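Local coordinates for protein phospholethanolamine N-methyltransferase 2 (PDB 4KRI) that probably catalyses S-adenosylmethionine-dependent methyl transfer to phosphomonomethylethanolamine on the nematode route to phosphocholine, at residues A[4-9]-A[142-147]; A[101-106]-A[156-161]. All coordinates share one frame; numbering follows the deposited sequence.

Contact 1: residues A[4-9]-A[142-147]; sequences PAVERQ and NEVLDS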
loop_
_atom_site.group_PDB
_atom_site.type_symbol
_atom_site.label_atom_id
_atom_site.label_comp_id
_atom_site.label_asym_id
_atom_site.label_seq_id
_atom_site.Cartn_x
_atom_site.Cartn_y
_atom_site.Cartn_z
ATOM N N PRO A 4 23.034 9.741 8.518
ATOM C CA PRO A 4 23.435 9.146 7.231
ATOM C C PRO A 4 22.609 7.943 6.786
ATOM O O PRO A 4 22.567 7.639 5.592
ATOM C CB PRO A 4 24.897 8.735 7.469
ATOM C CG PRO A 4 25.187 9.051 8.915
ATOM C CD PRO A 4 24.219 10.098 9.317
ATOM N N ALA A 5 21.952 7.264 7.725
ATOM C CA ALA A 5 21.037 6.185 7.372
ATOM C C ALA A 5 19.952 6.661 6.409
ATOM O O ALA A 5 19.465 5.880 5.583
ATOM C CB ALA A 5 20.410 5.570 8.628
ATOM N N VAL A 6 19.567 7.934 6.503
ATOM C CA VAL A 6 18.526 8.449 5.617
ATOM C C VAL A 6 18.963 8.469 4.155
ATOM O O VAL A 6 18.224 8.021 3.269
ATOM C CB VAL A 6 18.086 9.854 6.016
ATOM C CG1 VAL A 6 17.076 10.381 5.009
ATOM C CG2 VAL A 6 17.463 9.814 7.385
ATOM N N GLU A 7 20.157 8.994 3.894
ATOM C CA GLU A 7 20.639 9.052 2.517
ATOM C C GLU A 7 20.823 7.659 1.931
ATOM O O GLU A 7 20.587 7.445 0.740
ATOM C CB GLU A 7 21.928 9.873 2.412
ATOM C CG GLU A 7 21.699 11.369 2.493
ATOM C CD GLU A 7 21.422 11.860 3.895
ATOM O OE1 GLU A 7 21.981 11.285 4.851
ATOM O OE2 GLU A 7 20.653 12.832 4.044
ATOM N N ARG A 8 21.233 6.702 2.762
ATOM C CA ARG A 8 21.346 5.337 2.272
ATOM C C ARG A 8 19.984 4.794 1.866
ATOM O O ARG A 8 19.869 4.109 0.850
ATOM C CB ARG A 8 22.046 4.431 3.286
ATOM C CG ARG A 8 23.551 4.734 3.353
ATOM C CD ARG A 8 24.301 3.744 4.204
ATOM N NE ARG A 8 24.176 2.381 3.701
ATOM C CZ ARG A 8 25.042 1.794 2.878
ATOM N NH1 ARG A 8 26.115 2.451 2.440
ATOM N NH2 ARG A 8 24.836 0.542 2.497
ATOM N N GLN A 9 18.945 5.127 2.629
ATOM C CA GLN A 9 17.610 4.664 2.269
ATOM C C GLN A 9 17.109 5.318 0.972
ATOM O O GLN A 9 16.442 4.662 0.165
ATOM C CB GLN A 9 16.613 4.889 3.424
ATOM C CG GLN A 9 15.299 4.168 3.194
ATOM C CD GLN A 9 14.207 4.521 4.190
ATOM O OE1 GLN A 9 14.447 5.189 5.203
ATOM N NE2 GLN A 9 12.990 4.070 3.900
ATOM N N ASN A 142 7.339 5.528 0.642
ATOM C CA ASN A 142 7.872 4.881 1.828
ATOM C C ASN A 142 8.031 5.872 2.959
ATOM O O ASN A 142 8.052 7.086 2.739
ATOM C CB ASN A 142 9.245 4.269 1.546
ATOM C CG ASN A 142 9.164 3.019 0.699
ATOM O OD1 ASN A 142 8.824 1.936 1.197
ATOM N ND2 ASN A 142 9.520 3.149 -0.581
ATOM N N GLU A 143 8.154 5.350 4.170
ATOM C CA GLU A 143 8.542 6.186 5.304
ATOM C C GLU A 143 10.050 6.194 5.445
ATOM O O GLU A 143 10.701 5.164 5.230
ATOM C CB GLU A 143 7.955 5.637 6.608
ATOM C CG GLU A 143 6.439 5.601 6.657
ATOM C CD GLU A 143 5.940 4.968 7.945
ATOM O OE1 GLU A 143 6.134 3.751 8.100
ATOM O OE2 GLU A 143 5.394 5.677 8.827
ATOM N N VAL A 144 10.600 7.346 5.834
ATOM C CA VAL A 144 11.998 7.416 6.227
ATOM C C VAL A 144 12.149 6.691 7.561
ATOM O O VAL A 144 11.575 7.107 8.570
ATOM C CB VAL A 144 12.467 8.875 6.408
ATOM C CG1 VAL A 144 13.943 8.914 6.833
ATOM C CG2 VAL A 144 12.269 9.633 5.118
ATOM N N LEU A 145 12.894 5.592 7.572
ATOM C CA LEU A 145 12.906 4.724 8.754
ATOM C C LEU A 145 13.690 5.339 9.913
ATOM O O LEU A 145 13.349 5.135 11.086
ATOM C CB LEU A 145 13.421 3.319 8.395
ATOM C CG LEU A 145 12.463 2.570 7.467
ATOM C CD1 LEU A 145 13.081 1.269 6.982
ATOM C CD2 LEU A 145 11.147 2.299 8.172
ATOM N N ASP A 146 14.724 6.109 9.592
ATOM C CA ASP A 146 15.481 6.797 10.620
ATOM C C ASP A 146 14.529 7.647 11.440
ATOM O O ASP A 146 14.665 7.763 12.657
ATOM C CB ASP A 146 16.536 7.683 9.965
ATOM C CG ASP A 146 17.500 8.253 10.950
ATOM O OD1 ASP A 146 18.436 7.520 11.354
ATOM O OD2 ASP A 146 17.334 9.442 11.317
ATOM N N SER A 147 13.557 8.245 10.771
ATOM C CA SER A 147 12.667 9.172 11.465
ATOM C C SER A 147 11.714 8.426 12.391
ATOM O O SER A 147 11.363 8.929 13.455
ATOM C CB SER A 147 11.895 10.019 10.451
ATOM O OG SER A 147 12.808 10.834 9.738
HETATM O O HOH W 1 16.355 5.550 7.060
#

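Contact 2: residues A[101-106]-A[156-161]; sequences ILRQDL and DFIWTL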
loop_
_atom_site.group_PDB
_atom_site.type_symbol
_atom_site.label_atom_id
_atom_site.label_comp_id
_atom_site.label_asym_id
_atom_site.label_seq_id
_atom_site.Cartn_x
_atom_site.Cartn_y
_atom_site.Cartn_z
ATOM N N ILE A 101 13.347 10.541 -6.860
ATOM C CA ILE A 101 13.232 10.144 -5.464
ATOM C C ILE A 101 13.039 11.431 -4.677
ATOM O O ILE A 101 13.921 12.286 -4.648
ATOM C CB ILE A 101 14.513 9.435 -4.972
ATOM C CG1 ILE A 101 14.810 8.184 -5.816
ATOM C CG2 ILE A 101 14.386 9.072 -3.494
ATOM C CD1 ILE A 101 13.668 7.125 -5.819
ATOM N N LEU A 102 11.872 11.589 -4.062
ATOM C CA LEU A 102 11.540 12.835 -3.404
ATOM C C LEU A 102 11.282 12.572 -1.929
ATOM O O LEU A 102 10.382 11.818 -1.577
ATOM C CB LEU A 102 10.300 13.467 -4.051
ATOM C CG LEU A 102 9.644 14.608 -3.260
ATOM C CD1 LEU A 102 10.502 15.832 -3.291
ATOM C CD2 LEU A 102 8.257 14.917 -3.807
ATOM N N ARG A 103 12.088 13.184 -1.071
ATOM C CA ARG A 103 11.926 13.029 0.365
ATOM C C ARG A 103 11.423 14.346 0.935
ATOM O O ARG A 103 12.053 15.392 0.772
ATOM C CB ARG A 103 13.271 12.663 1.014
ATOM C CG ARG A 103 13.238 12.360 2.532
ATOM C CD ARG A 103 13.171 13.633 3.391
ATOM N NE ARG A 103 13.387 13.350 4.805
ATOM C CZ ARG A 103 14.575 13.379 5.402
ATOM N NH1 ARG A 103 15.674 13.692 4.722
ATOM N NH2 ARG A 103 14.664 13.100 6.691
ATOM N N GLN A 104 10.290 14.297 1.617
ATOM C CA GLN A 104 9.764 15.474 2.277
ATOM C C GLN A 104 9.084 15.064 3.567
ATOM O O GLN A 104 8.225 14.178 3.561
ATOM C CB GLN A 104 8.775 16.197 1.358
ATOM C CG GLN A 104 8.225 17.495 1.928
ATOM C CD GLN A 104 9.282 18.570 2.060
ATOM O OE1 GLN A 104 10.163 18.703 1.207
ATOM N NE2 GLN A 104 9.209 19.341 3.144
ATOM N N ASP A 105 9.466 15.714 4.667
ATOM C CA ASP A 105 8.843 15.470 5.971
ATOM C C ASP A 105 7.501 16.191 6.051
ATOM O O ASP A 105 7.437 17.407 5.836
ATOM C CB ASP A 105 9.774 15.960 7.075
ATOM C CG ASP A 105 9.235 15.698 8.465
ATOM O OD1 ASP A 105 8.324 14.854 8.629
ATOM O OD2 ASP A 105 9.743 16.342 9.403
ATOM N N LEU A 106 6.429 15.455 6.349
ATOM C CA LEU A 106 5.098 16.051 6.451
ATOM C C LEU A 106 4.591 16.104 7.902
ATOM O O LEU A 106 3.412 16.345 8.139
ATOM C CB LEU A 106 4.095 15.313 5.547
ATOM C CG LEU A 106 4.365 15.338 4.035
ATOM C CD1 LEU A 106 3.254 14.620 3.296
ATOM C CD2 LEU A 106 4.483 16.757 3.532
ATOM N N ASP A 156 7.436 11.108 7.646
ATOM C CA ASP A 156 8.564 11.598 6.857
ATOM C C ASP A 156 8.573 10.694 5.622
ATOM O O ASP A 156 8.843 9.500 5.731
ATOM C CB ASP A 156 9.850 11.475 7.693
ATOM C CG ASP A 156 11.003 12.273 7.133
ATOM O OD1 ASP A 156 10.861 12.837 6.018
ATOM O OD2 ASP A 156 12.070 12.337 7.805
ATOM N N PHE A 157 8.219 11.235 4.457
ATOM C CA PHE A 157 7.939 10.366 3.297
ATOM C C PHE A 157 8.964 10.428 2.165
ATOM O O PHE A 157 9.613 11.447 1.963
ATOM C CB PHE A 157 6.550 10.682 2.752
ATOM C CG PHE A 157 5.448 10.359 3.713
ATOM C CD1 PHE A 157 5.127 9.042 3.990
ATOM C CD2 PHE A 157 4.761 11.375 4.363
ATOM C CE1 PHE A 157 4.103 8.728 4.874
ATOM C CE2 PHE A 157 3.744 11.079 5.260
ATOM C CZ PHE A 157 3.414 9.747 5.513
ATOM N N ILE A 158 9.097 9.318 1.442
ATOM C CA ILE A 158 9.910 9.238 0.233
ATOM C C ILE A 158 9.007 8.770 -0.894
ATOM O O ILE A 158 8.445 7.678 -0.822
ATOM C CB ILE A 158 11.021 8.203 0.373
ATOM C CG1 ILE A 158 11.894 8.521 1.595
ATOM C CG2 ILE A 158 11.879 8.158 -0.904
ATOM C CD1 ILE A 158 12.784 7.353 2.010
ATOM N N TRP A 159 8.859 9.581 -1.934
ATOM C CA TRP A 159 8.138 9.126 -3.123
ATOM C C TRP A 159 9.139 8.591 -4.124
ATOM O O TRP A 159 10.185 9.186 -4.337
ATOM C CB TRP A 159 7.377 10.290 -3.787
ATOM C CG TRP A 159 6.121 10.715 -3.099
ATOM C CD1 TRP A 159 4.839 10.387 -3.449
ATOM C CD2 TRP A 159 6.016 11.573 -1.961
ATOM N NE1 TRP A 159 3.944 10.991 -2.587
ATOM C CE2 TRP A 159 4.645 11.717 -1.662
ATOM C CE3 TRP A 159 6.953 12.233 -1.158
ATOM C CZ2 TRP A 159 4.189 12.495 -0.596
ATOM C CZ3 TRP A 159 6.500 12.998 -0.102
ATOM C CH2 TRP A 159 5.130 13.120 0.171
ATOM N N THR A 160 8.804 7.481 -4.763
ATOM C CA THR A 160 9.584 6.978 -5.889
ATOM C C THR A 160 8.675 7.082 -7.100
ATOM O O THR A 160 7.633 6.437 -7.131
ATOM C CB THR A 160 9.959 5.490 -5.687
ATOM O OG1 THR A 160 10.795 5.353 -4.524
ATOM C CG2 THR A 160 10.738 4.973 -6.891
ATOM N N LEU A 161 9.065 7.891 -8.087
ATOM C CA LEU A 161 8.243 8.126 -9.287
ATOM C C LEU A 161 9.123 8.003 -10.521
ATOM O O LEU A 161 10.331 8.205 -10.437
ATOM C CB LEU A 161 7.654 9.542 -9.233
ATOM C CG LEU A 161 6.888 9.942 -7.968
ATOM C CD1 LEU A 161 6.636 11.451 -7.948
ATOM C CD2 LEU A 161 5.577 9.189 -7.877
HETATM O O HOH W 2 12.598 14.797 9.071
#

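Contact 1: residues A[4-9]-A[142-147]
Gln9 reaches out from helix 5-18 and lays its carboxamide against the backbone where strand 132-143 gives way to helix 145-151. With CG anti to the backbone N (chi1 -168°) and the chain extended beyond it, the amide reaches that backbone and uses both its polar atoms. OE1 takes the N-H of Leu145 on a lone pair, 2.9 Å from N in a nearly straight bond, while NE2 gives a proton to Glu143 O at 2.9 Å, close to the plane of its own amide. The two bonds fix the rotation of the amide, and the Leu145 side chain crosses it at about a right angle. A water adds a second donor to OE1 at 2.7 Å and accepts from Asp146 N. One helical turn before Gln9, Val6 presents CG2 to two neighbours: Asp146 CB at 3.5 Å and, crossing at roughly a right angle, Val144 CG1 at 3.7 Å. Ala5 brings its CB to within 3.9 Å of Asp146 OD1. Val144 is the N-cap of helix 145-151, so the glutamine joins helix 5-18 to the end of strand 132-143 and the first turn of the next helix, in the N-terminal region of this di-domain methyltransferase.

Contact 2: residues A[101-106]-A[156-161]
Strands 101-105 and 156-161 run antiparallel, their axes 4.5 Å apart at the closest and 163° between directions. Leu102 with Trp159 and Gln104 with Phe157 form the hydrogen-bonded pairs; Ile101 with Thr160, Arg103 with Ile158 and Asp105 with Asp156 alternate with them as non-hydrogen-bonded pairs. The shortest backbone bond is Trp159 N to Leu102 O, 2.7 Å. Between bonds, the CA of Arg103 leans on Phe157 O in a CA-H...O contact. On the face carrying Arg103 and Ile158, the arginine reaches diagonally to Asp156: CG lies anti to the backbone N (chi1 -176°), then the chain bends at chi2 and brings the guanidinium side-on to the carboxylate. NE meets OD1 at 2.8 Å and NH2 meets OD2 at 2.9 Å, both on the syn side, with the two planes only 20° apart. This buried salt bridge sits where parallel strands 25-29, 64-70 and 98-105 are extended by antiparallel strand 156-166, itself followed by 132-143. NH1 of the arginine hydrogen-bonds Asn70 OD1; Ser147 OG and a water also bond Asp156 OD2. Asp105 OD1, which accepts from Ser107 N and Asn153 ND2, lies 4.2 Å from Asp156 OD1, a like-charge approach that the guanidinium probably eases. Farther along this face, Ile101 CG2 touches Ile158 CG2 at 3.7 Å. On the other face Leu102 runs beside the Trp159 indole, CD2 to CE3 4.0 Å, and NE1 hydrogen-bonds Thr119 OG1 of helix 114-124. Just past the strand, Leu106 brings CD1 to the CH2 edge of that ring, in its plane, and to Phe157 CD2 at 3.7 Å.

From the N terminus, helix 5-18 comes first; strand 98-105 follows, then strand 132-143, helix 145-151 and strand 156-166. Contact 1 closes a loop of 132 residues between its segments, contact 2 one of 49, and the two cross, because 101-106 lies inside the first loop and 156-161 beyond its end. Helix 145-151 leads directly into strand 156-166, whose Asp156 shares a probable hydrogen bond with Ser147, 2.6 Å between OG and OD2. Val144 CG2 packs on Ile158 CG1, and Val6 CG1 on the Arg103 guanidinium. Together the contacts seat the N-terminal helix against the face of neighbouring strands 98-105, 156-166 and 132-143.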